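Local coordinates for protein vinylacetyl-CoA Delta-isomerase (Nitrosopumilus maritimus SCM1, PDB 6VJR) that probably acts as an oxygen-tolerant 4-hydroxybutyryl-CoA dehydratase and vinylacetyl-CoA delta-isomerase, using FAD, a [4Fe-4S] cluster and an additional iron ion, at residues 103-108 with 287-292; 107-112 with 279-284; 144-149 with 194-199; 56-61 with 70-75. All blocks are in the same frame, centred on the assembly; numbering follows the deposited sequence. Where two conformers were deposited one is given.

Interaction 1 of 4, residues 103-108 with 287-292. With FE (Fe (III) ion), chain I; SF4 (iron/sulfur cluster), chain E.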
# COMPACT_ATOMS: atom_id res chain seq x y z
N GLY A 103 -18.70 23.65 -14.11
CA GLY A 103 -19.03 24.64 -15.15
C GLY A 103 -17.80 25.43 -15.60
O GLY A 103 -17.65 25.76 -16.79
N MET A 104 -16.91 25.75 -14.65
CA MET A 104 -15.67 26.44 -14.97
C MET A 104 -14.80 25.62 -15.92
O MET A 104 -14.38 26.11 -16.96
CB MET A 104 -14.90 26.75 -13.69
CG MET A 104 -13.59 27.44 -13.87
SD MET A 104 -12.74 27.68 -12.29
CE MET A 104 -12.32 25.99 -11.90
N ASP A 105 -14.68 24.31 -15.63
CA ASP A 105 -13.88 23.41 -16.46
C ASP A 105 -14.56 23.19 -17.83
O ASP A 105 -13.89 23.10 -18.86
CB ASP A 105 -13.60 22.17 -15.63
CG ASP A 105 -12.70 22.41 -14.41
OD1 ASP A 105 -11.86 23.36 -14.44
OD2 ASP A 105 -12.76 21.60 -13.44
N ALA A 106 -15.89 23.06 -17.83
CA ALA A 106 -16.65 22.95 -19.07
C ALA A 106 -16.40 24.17 -19.96
O ALA A 106 -16.12 24.00 -21.15
CB ALA A 106 -18.13 22.79 -18.77
N MET A 107 -16.46 25.37 -19.39
CA MET A 107 -16.33 26.60 -20.19
C MET A 107 -14.93 26.71 -20.77
O MET A 107 -14.73 27.10 -21.92
CB MET A 107 -16.74 27.84 -19.40
CG MET A 107 -18.25 27.79 -19.19
SD MET A 107 -19.05 29.36 -18.96
CE MET A 107 -18.31 29.60 -17.36
N ASN A 108 -13.93 26.41 -19.93
CA ASN A 108 -12.55 26.48 -20.35
C ASN A 108 -12.31 25.50 -21.52
O ASN A 108 -11.66 25.83 -22.49
CB ASN A 108 -11.62 26.34 -19.16
CG ASN A 108 -11.40 27.69 -18.48
OD1 ASN A 108 -10.46 28.42 -18.79
ND2 ASN A 108 -12.28 28.04 -17.56
N CYS A 287 -9.19 16.89 -18.61
CA CYS A 287 -7.87 17.42 -18.29
C CYS A 287 -8.00 18.47 -17.18
O CYS A 287 -7.27 18.41 -16.19
CB CYS A 287 -7.27 18.03 -19.55
SG CYS A 287 -5.61 18.70 -19.34
N TYR A 288 -8.85 19.48 -17.38
CA TYR A 288 -9.05 20.46 -16.33
C TYR A 288 -9.57 19.82 -15.06
O TYR A 288 -9.09 20.10 -13.94
CB TYR A 288 -10.02 21.55 -16.77
CG TYR A 288 -9.52 22.54 -17.82
CD1 TYR A 288 -8.51 23.44 -17.57
CD2 TYR A 288 -10.03 22.49 -19.11
CE1 TYR A 288 -8.08 24.32 -18.53
CE2 TYR A 288 -9.62 23.38 -20.08
CZ TYR A 288 -8.58 24.25 -19.82
OH TYR A 288 -8.17 25.14 -20.78
N HIS A 289 -10.65 19.07 -15.21
CA HIS A 289 -11.40 18.65 -14.04
C HIS A 289 -10.61 17.67 -13.16
O HIS A 289 -10.74 17.73 -11.94
CB HIS A 289 -12.78 18.13 -14.40
CG HIS A 289 -13.70 18.20 -13.23
ND1 HIS A 289 -14.07 19.36 -12.59
CD2 HIS A 289 -14.28 17.20 -12.53
CE1 HIS A 289 -14.84 19.03 -11.53
NE2 HIS A 289 -14.98 17.71 -11.49
N ARG A 290 -9.76 16.84 -13.77
CA ARG A 290 -8.96 15.87 -13.04
C ARG A 290 -7.97 16.55 -12.09
O ARG A 290 -7.56 15.96 -11.11
CB ARG A 290 -8.30 14.88 -14.00
CG ARG A 290 -9.32 13.84 -14.45
CD ARG A 290 -8.84 12.86 -15.45
NE ARG A 290 -9.93 11.98 -15.87
CZ ARG A 290 -9.96 11.32 -17.01
NH1 ARG A 290 -8.87 11.19 -17.73
NH2 ARG A 290 -11.09 10.83 -17.44
N ARG A 291 -7.64 17.83 -12.31
CA ARG A 291 -6.85 18.53 -11.30
C ARG A 291 -7.60 19.63 -10.54
O ARG A 291 -7.02 20.25 -9.63
CB ARG A 291 -5.49 18.99 -11.78
CG ARG A 291 -5.41 19.85 -13.01
CD ARG A 291 -5.59 21.36 -12.78
NE ARG A 291 -6.99 21.78 -12.84
CZ ARG A 291 -7.40 23.06 -13.01
NH1 ARG A 291 -6.53 24.09 -12.99
NH2 ARG A 291 -8.68 23.30 -13.17
N SER A 292 -8.91 19.79 -10.80
CA SER A 292 -9.79 20.51 -9.90
C SER A 292 -9.95 19.80 -8.57
O SER A 292 -10.39 20.43 -7.58
CB SER A 292 -11.10 20.84 -10.59
OG SER A 292 -10.84 21.88 -11.56
FE FE I . -15.83 16.22 -9.99
FE1 SF4 E . -15.74 18.65 -8.16
FE2 SF4 E . -14.69 19.25 -5.70
FE3 SF4 E . -17.20 19.72 -6.17
FE4 SF4 E . -15.35 21.34 -7.22
S1 SF4 E . -15.88 21.15 -5.05
S2 SF4 E . -17.20 20.42 -8.34
S3 SF4 E . -13.72 19.76 -7.75
S4 SF4 E . -16.24 17.66 -6.24
O HOH W 1 -9.39 24.46 -23.29

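Interaction 2 of 4, residues 107-112 with 279-284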
# COMPACT_ATOMS: atom_id res chain seq x y z
N MET A 107 -16.46 25.37 -19.39
CA MET A 107 -16.33 26.60 -20.19
C MET A 107 -14.93 26.71 -20.77
O MET A 107 -14.73 27.10 -21.92
CB MET A 107 -16.74 27.84 -19.40
CG MET A 107 -18.25 27.79 -19.19
SD MET A 107 -19.05 29.36 -18.96
CE MET A 107 -18.31 29.60 -17.36
N ASN A 108 -13.93 26.41 -19.93
CA ASN A 108 -12.55 26.48 -20.35
C ASN A 108 -12.31 25.50 -21.52
O ASN A 108 -11.66 25.83 -22.49
CB ASN A 108 -11.62 26.34 -19.16
CG ASN A 108 -11.40 27.69 -18.48
OD1 ASN A 108 -10.46 28.42 -18.79
ND2 ASN A 108 -12.28 28.04 -17.56
N SER A 109 -12.81 24.27 -21.39
CA SER A 109 -12.65 23.27 -22.44
C SER A 109 -13.40 23.63 -23.72
O SER A 109 -12.91 23.42 -24.85
CB SER A 109 -13.01 21.89 -21.88
OG SER A 109 -14.38 21.75 -21.52
N LEU A 110 -14.60 24.19 -23.57
CA LEU A 110 -15.36 24.63 -24.74
C LEU A 110 -14.70 25.78 -25.47
O LEU A 110 -14.83 25.86 -26.68
CB LEU A 110 -16.78 24.99 -24.35
CG LEU A 110 -17.69 23.80 -24.11
CD1 LEU A 110 -18.92 24.26 -23.36
CD2 LEU A 110 -18.06 23.10 -25.43
N HIS A 111 -13.99 26.64 -24.74
CA HIS A 111 -13.40 27.79 -25.40
C HIS A 111 -12.43 27.34 -26.49
O HIS A 111 -12.51 27.79 -27.64
CB HIS A 111 -12.70 28.67 -24.35
CG HIS A 111 -12.22 29.96 -24.87
ND1 HIS A 111 -11.04 30.06 -25.57
CD2 HIS A 111 -12.73 31.22 -24.80
CE1 HIS A 111 -10.84 31.36 -25.88
NE2 HIS A 111 -11.85 32.08 -25.43
N SER A 112 -11.54 26.39 -26.17
CA SER A 112 -10.58 25.90 -27.14
C SER A 112 -11.23 24.97 -28.17
O SER A 112 -10.87 25.01 -29.34
CB SER A 112 -9.39 25.24 -26.49
OG SER A 112 -9.74 24.04 -25.81
N SER A 279 -14.32 13.66 -28.78
CA SER A 279 -13.21 13.16 -27.99
C SER A 279 -12.33 14.33 -27.52
O SER A 279 -11.88 14.34 -26.39
CB SER A 279 -12.42 12.12 -28.75
OG SER A 279 -11.90 12.69 -29.93
N MET A 280 -12.16 15.36 -28.37
CA MET A 280 -11.38 16.53 -27.96
C MET A 280 -12.01 17.23 -26.74
O MET A 280 -11.34 17.58 -25.75
CB MET A 280 -11.27 17.53 -29.11
CG MET A 280 -10.52 18.77 -28.75
SD MET A 280 -10.41 20.00 -30.07
CE MET A 280 -9.35 19.18 -31.27
N LEU A 281 -13.34 17.40 -26.79
CA LEU A 281 -14.04 18.09 -25.72
C LEU A 281 -13.91 17.26 -24.44
O LEU A 281 -13.67 17.81 -23.38
CB LEU A 281 -15.50 18.34 -26.06
CG LEU A 281 -16.30 19.02 -24.96
CD1 LEU A 281 -15.70 20.38 -24.63
CD2 LEU A 281 -17.75 19.13 -25.45
N VAL A 282 -14.16 15.96 -24.52
CA VAL A 282 -14.06 15.13 -23.31
C VAL A 282 -12.64 15.15 -22.72
O VAL A 282 -12.45 15.26 -21.51
CB VAL A 282 -14.50 13.70 -23.62
CG1 VAL A 282 -14.27 12.76 -22.47
CG2 VAL A 282 -15.95 13.62 -24.07
N GLU A 283 -11.64 15.02 -23.60
CA GLU A 283 -10.24 15.05 -23.20
C GLU A 283 -9.91 16.34 -22.46
O GLU A 283 -9.28 16.33 -21.42
CB GLU A 283 -9.32 14.89 -24.40
CG GLU A 283 -7.85 14.85 -24.05
CD GLU A 283 -6.96 14.39 -25.20
OE1 GLU A 283 -5.96 13.68 -24.99
OE2 GLU A 283 -7.29 14.67 -26.36
N ARG A 284 -10.31 17.48 -23.05
CA ARG A 284 -9.96 18.73 -22.42
C ARG A 284 -10.75 19.04 -21.16
O ARG A 284 -10.17 19.56 -20.20
CB ARG A 284 -10.03 19.83 -23.47
CG ARG A 284 -9.04 19.62 -24.60
CD ARG A 284 -8.98 20.80 -25.52
NE ARG A 284 -8.07 20.47 -26.61
CZ ARG A 284 -7.90 21.18 -27.68
NH1 ARG A 284 -8.51 22.33 -27.79
NH2 ARG A 284 -7.09 20.75 -28.62

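Interaction 3 of 4, residues 144-149 with 194-199. With FAD (flavin-adenine dinucleotide), chain F.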
# COMPACT_ATOMS: atom_id res chain seq x y z
N GLY A 144 -23.79 24.77 -14.61
CA GLY A 144 -23.59 23.33 -14.51
C GLY A 144 -22.88 22.77 -15.75
O GLY A 144 -23.09 23.24 -16.86
N GLY A 145 -22.18 21.64 -15.56
CA GLY A 145 -21.49 20.97 -16.64
C GLY A 145 -22.05 19.58 -16.74
O GLY A 145 -21.72 18.75 -15.91
N ALA A 146 -22.89 19.37 -17.75
CA ALA A 146 -23.66 18.16 -17.83
C ALA A 146 -23.16 17.27 -18.95
O ALA A 146 -23.70 17.28 -20.07
CB ALA A 146 -25.14 18.50 -17.97
N MET A 147 -22.22 16.39 -18.60
CA MET A 147 -21.60 15.53 -19.59
C MET A 147 -22.14 14.10 -19.50
O MET A 147 -22.55 13.53 -20.50
CB MET A 147 -20.08 15.56 -19.42
CG MET A 147 -19.35 14.56 -20.30
SD MET A 147 -17.57 14.82 -20.42
CE MET A 147 -17.51 16.37 -21.33
N THR A 148 -22.10 13.52 -18.32
CA THR A 148 -22.33 12.09 -18.17
C THR A 148 -23.79 11.71 -18.34
O THR A 148 -24.63 12.01 -17.50
CB THR A 148 -21.83 11.63 -16.81
OG1 THR A 148 -20.53 12.12 -16.52
CG2 THR A 148 -21.86 10.11 -16.75
N ASP A 149 -24.05 10.89 -19.38
CA ASP A 149 -25.35 10.29 -19.63
C ASP A 149 -25.47 9.03 -18.78
O ASP A 149 -24.52 8.56 -18.15
CB ASP A 149 -25.51 9.91 -21.10
CG ASP A 149 -25.13 11.04 -22.04
OD1 ASP A 149 -23.91 11.19 -22.26
OD2 ASP A 149 -26.02 11.83 -22.42
N HIS A 194 -28.03 28.33 -12.78
CA HIS A 194 -28.80 29.19 -13.66
C HIS A 194 -28.87 28.63 -15.09
O HIS A 194 -29.91 28.73 -15.76
CB HIS A 194 -28.27 30.62 -13.63
CG HIS A 194 -28.26 31.23 -12.28
ND1 HIS A 194 -27.09 31.39 -11.56
CD2 HIS A 194 -29.24 31.63 -11.45
CE1 HIS A 194 -27.37 31.97 -10.40
NE2 HIS A 194 -28.68 32.09 -10.29
N TRP A 195 -27.74 28.13 -15.58
CA TRP A 195 -27.61 27.51 -16.89
C TRP A 195 -26.89 26.18 -16.72
O TRP A 195 -26.06 26.05 -15.84
CB TRP A 195 -26.81 28.36 -17.86
CG TRP A 195 -27.52 29.64 -18.23
CD1 TRP A 195 -27.57 30.81 -17.54
CD2 TRP A 195 -28.31 29.82 -19.40
NE1 TRP A 195 -28.34 31.72 -18.22
CE2 TRP A 195 -28.81 31.14 -19.37
CE3 TRP A 195 -28.62 29.01 -20.50
CZ2 TRP A 195 -29.62 31.64 -20.37
CZ3 TRP A 195 -29.44 29.51 -21.48
CH2 TRP A 195 -29.92 30.81 -21.41
N ILE A 196 -27.18 25.25 -17.63
CA ILE A 196 -26.55 23.94 -17.69
C ILE A 196 -26.07 23.72 -19.13
O ILE A 196 -26.83 23.97 -20.08
CB ILE A 196 -27.55 22.87 -17.26
CG1 ILE A 196 -27.95 23.09 -15.78
CG2 ILE A 196 -26.96 21.49 -17.49
CD1 ILE A 196 -29.23 22.41 -15.36
N ILE A 197 -24.78 23.35 -19.28
CA ILE A 197 -24.22 23.05 -20.59
C ILE A 197 -24.19 21.53 -20.78
O ILE A 197 -23.48 20.82 -20.08
CB ILE A 197 -22.82 23.65 -20.76
CG1 ILE A 197 -22.79 25.17 -20.51
CG2 ILE A 197 -22.33 23.35 -22.17
CD1 ILE A 197 -21.43 25.80 -20.54
N LEU A 198 -24.95 21.06 -21.77
CA LEU A 198 -24.98 19.66 -22.14
C LEU A 198 -23.79 19.38 -23.05
O LEU A 198 -23.56 20.13 -23.99
CB LEU A 198 -26.27 19.36 -22.91
CG LEU A 198 -27.58 19.70 -22.20
CD1 LEU A 198 -28.74 19.49 -23.12
CD2 LEU A 198 -27.71 18.93 -20.89
N MET A 199 -23.11 18.24 -22.83
CA MET A 199 -21.93 17.89 -23.61
C MET A 199 -21.87 16.38 -23.78
O MET A 199 -22.23 15.67 -22.86
CB MET A 199 -20.63 18.31 -22.90
CG MET A 199 -20.47 19.80 -22.63
SD MET A 199 -19.06 20.21 -21.57
CE MET A 199 -19.75 19.75 -19.97
PA FAD F . -19.55 3.24 -14.90
O1A FAD F . -19.06 3.72 -16.21
O2A FAD F . -20.76 2.40 -14.90
O5B FAD F . -18.28 2.61 -14.17
C5B FAD F . -18.39 1.44 -13.32
C4B FAD F . -17.16 0.60 -13.53
O4B FAD F . -17.21 -0.02 -14.84
C3B FAD F . -15.80 1.31 -13.44
O3B FAD F . -14.83 0.47 -12.82
C2B FAD F . -15.45 1.55 -14.90
O2B FAD F . -14.07 1.72 -15.20
C1B FAD F . -16.01 0.28 -15.55
N9A FAD F . -16.38 0.45 -16.95
C8A FAD F . -17.40 1.21 -17.51
N7A FAD F . -17.49 1.12 -18.81
C5A FAD F . -16.45 0.28 -19.15
C6A FAD F . -16.01 -0.21 -20.39
N6A FAD F . -16.62 0.07 -21.54
N1A FAD F . -14.90 -0.99 -20.40
C2A FAD F . -14.32 -1.29 -19.23
N3A FAD F . -14.66 -0.93 -17.99
C4A FAD F . -15.74 -0.12 -18.01
N1 FAD F . -20.78 13.96 -14.33
C2 FAD F . -21.19 15.11 -14.97
O2 FAD F . -21.32 15.18 -16.20
N3 FAD F . -21.40 16.25 -14.21
C4 FAD F . -21.28 16.36 -12.85
O4 FAD F . -21.59 17.38 -12.26
C4X FAD F . -20.94 15.11 -12.19
N5 FAD F . -20.83 15.11 -10.86
C5X FAD F . -20.73 13.89 -10.23
C6 FAD F . -20.85 13.79 -8.84
C7 FAD F . -20.80 12.58 -8.18
C7M FAD F . -21.03 12.52 -6.69
C8 FAD F . -20.49 11.41 -8.91
C8M FAD F . -20.32 10.09 -8.20
C9 FAD F . -20.29 11.48 -10.26
C9A FAD F . -20.44 12.71 -10.95
N10 FAD F . -20.37 12.80 -12.34
C10 FAD F . -20.70 13.97 -13.02
C1' FAD F . -20.34 11.51 -13.07
C2' FAD F . -19.01 10.81 -13.22
O2' FAD F . -18.30 11.45 -14.28
C3' FAD F . -19.24 9.33 -13.54
O3' FAD F . -19.74 8.74 -12.36
C4' FAD F . -18.02 8.58 -14.12
O4' FAD F . -17.74 9.03 -15.45
C5' FAD F . -18.22 7.08 -14.14
O5' FAD F . -19.37 6.76 -14.90
P FAD F . -20.51 5.88 -14.31
O1P FAD F . -21.03 6.42 -13.05
O2P FAD F . -21.45 5.63 -15.41
O3P FAD F . -19.85 4.48 -13.90

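Interaction 4 of 4, residues 56-61 with 70-75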
# COMPACT_ATOMS: atom_id res chain seq x y z
N ALA A 56 -10.46 35.03 -5.58
CA ALA A 56 -11.70 34.45 -6.10
C ALA A 56 -12.38 35.24 -7.21
O ALA A 56 -13.45 34.87 -7.68
CB ALA A 56 -12.66 34.20 -4.94
N SER A 57 -11.72 36.28 -7.71
CA SER A 57 -12.22 37.00 -8.86
C SER A 57 -11.04 37.29 -9.77
O SER A 57 -9.89 37.30 -9.34
CB SER A 57 -12.97 38.25 -8.45
OG SER A 57 -12.08 39.26 -8.02
N ALA A 58 -11.34 37.59 -11.04
CA ALA A 58 -10.33 37.78 -12.05
C ALA A 58 -10.72 38.93 -12.97
O ALA A 58 -11.90 39.20 -13.14
CB ALA A 58 -10.22 36.53 -12.87
N ASP A 59 -9.74 39.49 -13.67
CA ASP A 59 -10.02 40.46 -14.71
C ASP A 59 -10.15 39.76 -16.05
O ASP A 59 -9.21 39.22 -16.57
CB ASP A 59 -8.94 41.53 -14.75
CG ASP A 59 -8.78 42.32 -13.46
OD1 ASP A 59 -9.79 42.88 -12.97
OD2 ASP A 59 -7.67 42.34 -12.92
N SER A 60 -11.34 39.77 -16.62
CA SER A 60 -11.65 39.10 -17.88
C SER A 60 -11.28 39.99 -19.06
O SER A 60 -11.86 41.06 -19.20
CB SER A 60 -13.15 38.83 -17.94
OG SER A 60 -13.49 38.31 -19.22
N SER A 61 -10.40 39.48 -19.95
CA SER A 61 -10.13 40.13 -21.22
C SER A 61 -11.30 39.98 -22.18
O SER A 61 -11.34 40.67 -23.19
CB SER A 61 -8.87 39.59 -21.88
OG SER A 61 -7.73 39.80 -21.06
N PHE A 70 -14.80 31.46 -11.09
CA PHE A 70 -15.48 30.32 -11.69
C PHE A 70 -16.00 30.59 -13.10
O PHE A 70 -16.28 29.64 -13.83
CB PHE A 70 -16.62 29.81 -10.81
CG PHE A 70 -16.15 29.07 -9.58
CD1 PHE A 70 -15.62 27.79 -9.70
CD2 PHE A 70 -16.18 29.64 -8.33
CE1 PHE A 70 -15.22 27.08 -8.58
CE2 PHE A 70 -15.77 28.94 -7.21
CZ PHE A 70 -15.32 27.65 -7.33
N LEU A 71 -16.08 31.86 -13.51
CA LEU A 71 -16.58 32.20 -14.85
C LEU A 71 -15.46 32.66 -15.78
O LEU A 71 -15.71 33.13 -16.90
CB LEU A 71 -17.62 33.32 -14.69
CG LEU A 71 -18.92 32.94 -13.97
CD1 LEU A 71 -19.73 34.18 -13.59
CD2 LEU A 71 -19.70 32.02 -14.86
N HIS A 72 -14.23 32.60 -15.27
CA HIS A 72 -13.07 33.13 -15.98
C HIS A 72 -12.43 32.08 -16.89
O HIS A 72 -12.17 30.96 -16.47
CB HIS A 72 -12.06 33.69 -14.99
CG HIS A 72 -10.85 34.25 -15.63
ND1 HIS A 72 -10.88 35.36 -16.45
CD2 HIS A 72 -9.56 34.00 -15.42
CE1 HIS A 72 -9.62 35.67 -16.78
NE2 HIS A 72 -8.80 34.88 -16.12
N ILE A 73 -12.15 32.50 -18.13
CA ILE A 73 -11.45 31.69 -19.11
C ILE A 73 -9.95 31.99 -18.92
O ILE A 73 -9.48 33.12 -19.06
CB ILE A 73 -11.91 31.97 -20.54
CG1 ILE A 73 -13.43 31.79 -20.78
CG2 ILE A 73 -11.07 31.17 -21.51
CD1 ILE A 73 -13.97 30.41 -20.57
N ALA A 74 -9.23 30.97 -18.47
CA ALA A 74 -7.86 31.13 -17.98
C ALA A 74 -6.94 31.66 -19.08
O ALA A 74 -6.91 31.11 -20.16
CB ALA A 74 -7.35 29.80 -17.46
N GLU A 75 -6.21 32.72 -18.76
CA GLU A 75 -5.42 33.47 -19.72
C GLU A 75 -3.92 33.21 -19.55
O GLU A 75 -3.14 33.77 -20.31
CB GLU A 75 -5.67 34.99 -19.64
CG GLU A 75 -7.14 35.37 -19.72
CD GLU A 75 -7.50 36.85 -19.74
OE1 GLU A 75 -6.58 37.69 -19.73
OE2 GLU A 75 -8.74 37.14 -19.77
O HOH W 2 -7.07 39.88 -17.95
O HOH W 3 -12.54 35.39 -18.75

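Interaction 1 of 4, residues 103-108 with 287-292
The carboxylate of D105 is lodged among Y288, H289, R291 and S292, where helices 101-121 and 278-292 run nearly antiparallel. OD2 takes two bonds on its two lone pairs. H289 ND1 donates to D105 OD2 at 2.7 Å, on the anti side. The hydroxyl S292 OG donates to the same D105 OD2, also at 2.7 Å, on the syn side. The H289 bond lies close to the imidazole plane, but the carboxylate is turned 69° from that ring. OD1 faces R291, whose NH2 forms a salt bridge of 3.4 Å to D105 OD1; R291 NH1 also bonds Q83. At the far side of the imidazole, H289 NE2 reaches the iron at 2.3 Å. Y293 and E443 bind this metal too. One turn further along, N108 CB sits over a face of the Y288 ring, 3.9 Å from its centroid. With an alanine here instead of D105, H289 ND1 and S292 OG would probably lose their shared acceptor, and the imidazole would be held mainly through its iron bond. D105 thus acts as a second-shell residue. Together with the iron bond, its hydrogen bond probably limits rotation of the ring and makes NE2 a stronger electron donor to the metal.

Interaction 2 of 4, residues 107-112 with 279-284
R284 reaches across to S109 and S112, one turn apart on the facing helix. Its CB rests 4.0 Å from S109 CB, close to where the two backbones come nearest. From there the chain runs extended, and R284 CD passes 3.3 Å from S112 OG. At the tip, R284 NH1 donates to S112 OG at 2.9 Å, with an N-H...O angle of 152°. The hydroxyl lies at the guanidinium edge, near its plane. The same NH1 has a second partner in E116, a salt bridge one turn further along helix 101-121. M280 SD lies over one face of the R284 guanidinium, 3.5 Å above its plane. The two helices cross at 142° with axes 8.9 Å apart. They join the N-terminal and C-terminal family regions of this 4-hydroxyphenylacetate 3-hydroxylase-like protein. Shortening the R284 side chain to an alanine is likely to deprive S112 OG of its N-H donor and E116 of this positive mate. On the other flank the contact is apolar. A chi1 of 178° swings the two L281 methyls towards L110. L281 CD1 meets L110 CD2 at 3.7 Å, and L281 CD2 lies 4.0 Å from that same L110 methyl.

Interaction 3 of 4, residues 144-149 with 194-199
G144 to A146 pair in parallel with W195 to L198, the two strands lying 4.7 Å apart at an angle of 25°. They form one end of a mixed four-stranded sheet, and the outer strand leads straight into the flavin site. Four backbone bonds join them: G144 N to W195 O, I197 N to G144 O, A146 N to I197 O, and M199 N to A146 O. On one side of the sheet A146 CB fits against I196 CG2 at 3.5 Å and L198 CD2 at 3.9 Å. I197 points to the other side, towards M107 and L110 of helix 101-121. Just past the strand ends M147 and M199 cross at about a right angle. M147 is bent at chi3 (-68°), which sets CE 4.0 Å from M199 CB. M199 bends likewise, and its CE lies 4.0 Å from G145 CA. The strand end also holds the pyrimidine edge of the FAD ring system. FAD N3 donates to G145 O at 3.0 Å. T148 OG1 donates to FAD N1 and receives a bond from the ribityl O2'. FAD O2 is gripped by two backbone N-H groups, from M147 N and T148 N, each at 2.8 Å.

Interaction 4 of 4, residues 56-61 with 70-75
E75 holds S61 with both carboxylate oxygens. S61 N donates to E75 OE2 at 2.9 Å and a nearly straight 163°, on the syn lone pair. S61 OG donates to E75 OE1 at 2.7 Å, also from the syn side but 28° out of the carboxylate plane. The contact flanks a small antiparallel beta hairpin, strands 57-59 and 66-68, and ties its first strand and the residues just after it to the loop before helix 77-94. A water extends the polar cluster, donating to D59 O and to E75 OE1. A second water donates to S60 OG and accepts from I73 N; it also takes a weak bond from H72 ND1. S60 OG is further bonded to Q137 of helix 125-139. Inward from the carboxylate lies the H72 ring. Its CG points opposite the backbone N, which turns one face of the imidazole to A58. NE2 bonds to D79, so the ring is held at its far edge as well. A58 CB sits over the middle of one face of the H72 ring, 3.6 Å from its centroid and 12° off the normal, a CH-pi contact. D59 O approaches H72 CE1 obliquely at 3.6 Å. At the ring edge, S60 CA comes to 4.1 Å from H72 ND1.

Helix 101-121 is the common element. Interactions 1 and 2 lie along its pairing with helix 278-292, their centres about 9 Å apart, and share M107 and N108. Interaction 3 approaches the helix from the flavin-binding sheet, its centre about 12 Å from that of interaction 1 and about 13 Å from that of interaction 2. M199 packs on A106 and on L281. Interaction 4 meets the helix through N108, which probably bonds A74 N and H72 O. Along the chain interaction 4 closes first; interactions 1 and 2 then open, and interaction 3 falls wholly between their segments. One helix therefore links the iron ligand H289, the FAD-binding strand and the loop after the hairpin, whose contact is centred about 13 Å from interaction 1.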